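Local coordinates for protein acyl-CoA thioesterase YbgC (Helicobacter pylori, PDB 2PZH) that hydrolyses the thioester bond of acyl-CoAs, favouring long-chain and benzoyl substrates over short ones, and may take part in phospholipid metabolism, at residues I88-N93 against K100-F105. Numbering follows the deposited sequence.
Sequences IYCIQN and KPFKVF
V104 and F105 both sit opposite I88, a classic beta bulge in the antiparallel hairpin of strands 81-92 and 102-114. The carbonyl of I88 serves both: V104 N reaches I88 O at 2.8 Å, F105 N only weakly. I88 N in turn donates to F105 O at 2.8 Å. Beyond the bulge the ladder is regular, C90 and F102 forming a hydrogen-bonded pair. F102 CG lies between its backbone N and carbonyl carbon (chi1 64°), which turns one ring face onto C90 CB, a CH-pi contact 3.6 Å from the centroid. C90 SG makes an oblique sulfur-aromatic contact, 4.3 Å from the F102 ring centroid. A small, polarisable cysteine suits this close approach. Between the I88-F105 and C90-F102 pairs, Y89 and K103 form a non-hydrogen-bonded pair on the other face: K103 CB lies over the phenol ring, 4.1 Å from its centroid, and the P101 carbonyl carbon lies at the ring's edge, in its plane. On the C90 face, I88 CD1 touches F105 CD2 at 3.8 Å, and both residues pack against helix 22-36, the helix the hot-dog sheet wraps. Apolar groups thus suit the helix side, whereas cation-pi contacts of Y89 with R71 and K103 with F59 are consistent with a more polar opposite face.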
loop_
_atom_site.group_PDB
_atom_site.type_symbol
_atom_site.label_atom_id
_atom_site.label_comp_id
_atom_site.label_asym_id
_atom_site.label_seq_id
_atom_site.Cartn_x
_atom_site.Cartn_y
_atom_site.Cartn_z
ATOM N N ILE A 88 1.198 8.845 17.802
ATOM C CA ILE A 88 -0.132 8.762 17.233
ATOM C C ILE A 88 -1.103 8.387 18.336
ATOM O O ILE A 88 -0.898 7.401 19.047
ATOM C CB ILE A 88 -0.189 7.707 16.080
ATOM C CG1 ILE A 88 0.847 8.062 14.998
ATOM C CG2 ILE A 88 -1.618 7.535 15.536
ATOM C CD1 ILE A 88 0.877 7.098 13.811
ATOM N N TYR A 89 -2.163 9.175 18.462
ATOM C CA TYR A 89 -3.232 8.898 19.399
ATOM C C TYR A 89 -4.542 8.700 18.666
ATOM O O TYR A 89 -4.853 9.453 17.725
ATOM C CB TYR A 89 -3.415 10.071 20.358
ATOM C CG TYR A 89 -2.462 10.070 21.531
ATOM C CD1 TYR A 89 -1.121 10.407 21.383
ATOM C CD2 TYR A 89 -2.923 9.738 22.800
ATOM C CE1 TYR A 89 -0.257 10.404 22.504
ATOM C CE2 TYR A 89 -2.093 9.738 23.892
ATOM C CZ TYR A 89 -0.772 10.069 23.753
ATOM O OH TYR A 89 -0.003 10.041 24.919
ATOM N N CYS A 90 -5.340 7.741 19.119
ATOM C CA CYS A 90 -6.704 7.650 18.627
ATOM C C CYS A 90 -7.507 8.682 19.366
ATOM O O CYS A 90 -7.526 8.661 20.606
ATOM C CB CYS A 90 -7.333 6.281 18.899
ATOM S SG CYS A 90 -9.040 6.226 18.359
ATOM N N ILE A 91 -8.175 9.570 18.628
ATOM C CA ILE A 91 -8.980 10.635 19.258
ATOM C C ILE A 91 -10.479 10.532 19.019
ATOM O O ILE A 91 -11.253 11.237 19.679
ATOM C CB ILE A 91 -8.505 12.057 18.825
ATOM C CG1 ILE A 91 -8.666 12.235 17.310
ATOM C CG2 ILE A 91 -7.066 12.308 19.288
ATOM C CD1 ILE A 91 -8.358 13.667 16.800
ATOM N N GLN A 92 -10.891 9.696 18.070
ATOM C CA GLN A 92 -12.311 9.478 17.799
ATOM C C GLN A 92 -12.531 8.045 17.358
ATOM O O GLN A 92 -11.638 7.442 16.757
ATOM C CB GLN A 92 -12.803 10.373 16.658
ATOM C CG GLN A 92 -12.635 11.836 16.857
ATOM C CD GLN A 92 -13.151 12.620 15.660
ATOM O OE1 GLN A 92 -14.146 12.224 15.017
ATOM N NE2 GLN A 92 -12.474 13.728 15.345
ATOM N N ASN A 93 -13.709 7.506 17.644
ATOM C CA ASN A 93 -14.097 6.218 17.053
ATOM C C ASN A 93 -15.128 6.474 15.952
ATOM O O ASN A 93 -15.579 7.613 15.792
ATOM C CB ASN A 93 -14.576 5.246 18.124
ATOM C CG ASN A 93 -15.643 5.858 19.037
ATOM O OD1 ASN A 93 -16.673 6.308 18.559
ATOM N ND2 ASN A 93 -15.379 5.883 20.346
ATOM N N LYS A 100 -11.514 8.928 25.986
ATOM C CA LYS A 100 -10.233 9.547 26.319
ATOM C C LYS A 100 -9.247 9.144 25.224
ATOM O O LYS A 100 -9.153 7.961 24.887
ATOM C CB LYS A 100 -9.761 9.056 27.696
ATOM C CG LYS A 100 -8.429 9.609 28.151
ATOM C CD LYS A 100 -8.355 11.104 27.899
ATOM C CE LYS A 100 -7.207 11.763 28.650
ATOM N NZ LYS A 100 -6.822 13.044 28.001
ATOM N N PRO A 101 -8.519 10.121 24.653
ATOM C CA PRO A 101 -7.548 9.743 23.612
ATOM C C PRO A 101 -6.540 8.708 24.124
ATOM O O PRO A 101 -6.097 8.782 25.283
ATOM C CB PRO A 101 -6.858 11.065 23.276
ATOM C CG PRO A 101 -7.875 12.134 23.640
ATOM C CD PRO A 101 -8.542 11.580 24.883
ATOM N N PHE A 102 -6.201 7.739 23.275
ATOM C CA PHE A 102 -5.266 6.684 23.679
ATOM C C PHE A 102 -4.108 6.533 22.695
ATOM O O PHE A 102 -4.299 6.657 21.492
ATOM C CB PHE A 102 -5.982 5.349 23.968
ATOM C CG PHE A 102 -6.682 4.706 22.778
ATOM C CD1 PHE A 102 -5.967 3.929 21.870
ATOM C CD2 PHE A 102 -8.053 4.841 22.593
ATOM C CE1 PHE A 102 -6.582 3.302 20.804
ATOM C CE2 PHE A 102 -8.703 4.215 21.499
ATOM C CZ PHE A 102 -7.967 3.455 20.596
ATOM N N LYS A 103 -2.917 6.281 23.225
ATOM C CA LYS A 103 -1.728 6.164 22.393
ATOM C C LYS A 103 -1.750 4.868 21.606
ATOM O O LYS A 103 -2.085 3.813 22.140
ATOM C CB LYS A 103 -0.460 6.214 23.238
ATOM C CG LYS A 103 0.797 6.404 22.416
ATOM C CD LYS A 103 1.951 6.903 23.269
ATOM C CE LYS A 103 2.191 6.022 24.473
ATOM N NZ LYS A 103 3.457 6.471 25.174
ATOM N N VAL A 104 -1.368 4.970 20.338
ATOM C CA VAL A 104 -1.374 3.847 19.411
ATOM C C VAL A 104 0.049 3.465 18.962
ATOM O O VAL A 104 0.341 2.299 18.713
ATOM C CB VAL A 104 -2.268 4.203 18.203
ATOM C CG1 VAL A 104 -2.099 3.209 17.046
ATOM C CG2 VAL A 104 -3.734 4.269 18.639
ATOM N N PHE A 105 0.932 4.457 18.869
ATOM C CA PHE A 105 2.220 4.294 18.214
ATOM C C PHE A 105 3.087 5.479 18.575
ATOM O O PHE A 105 2.579 6.595 18.715
ATOM C CB PHE A 105 1.972 4.282 16.699
ATOM C CG PHE A 105 3.218 4.174 15.844
ATOM C CD1 PHE A 105 3.759 2.929 15.549
ATOM C CD2 PHE A 105 3.830 5.314 15.315
ATOM C CE1 PHE A 105 4.909 2.809 14.756
ATOM C CE2 PHE A 105 4.954 5.212 14.492
ATOM C CZ PHE A 105 5.505 3.945 14.219
#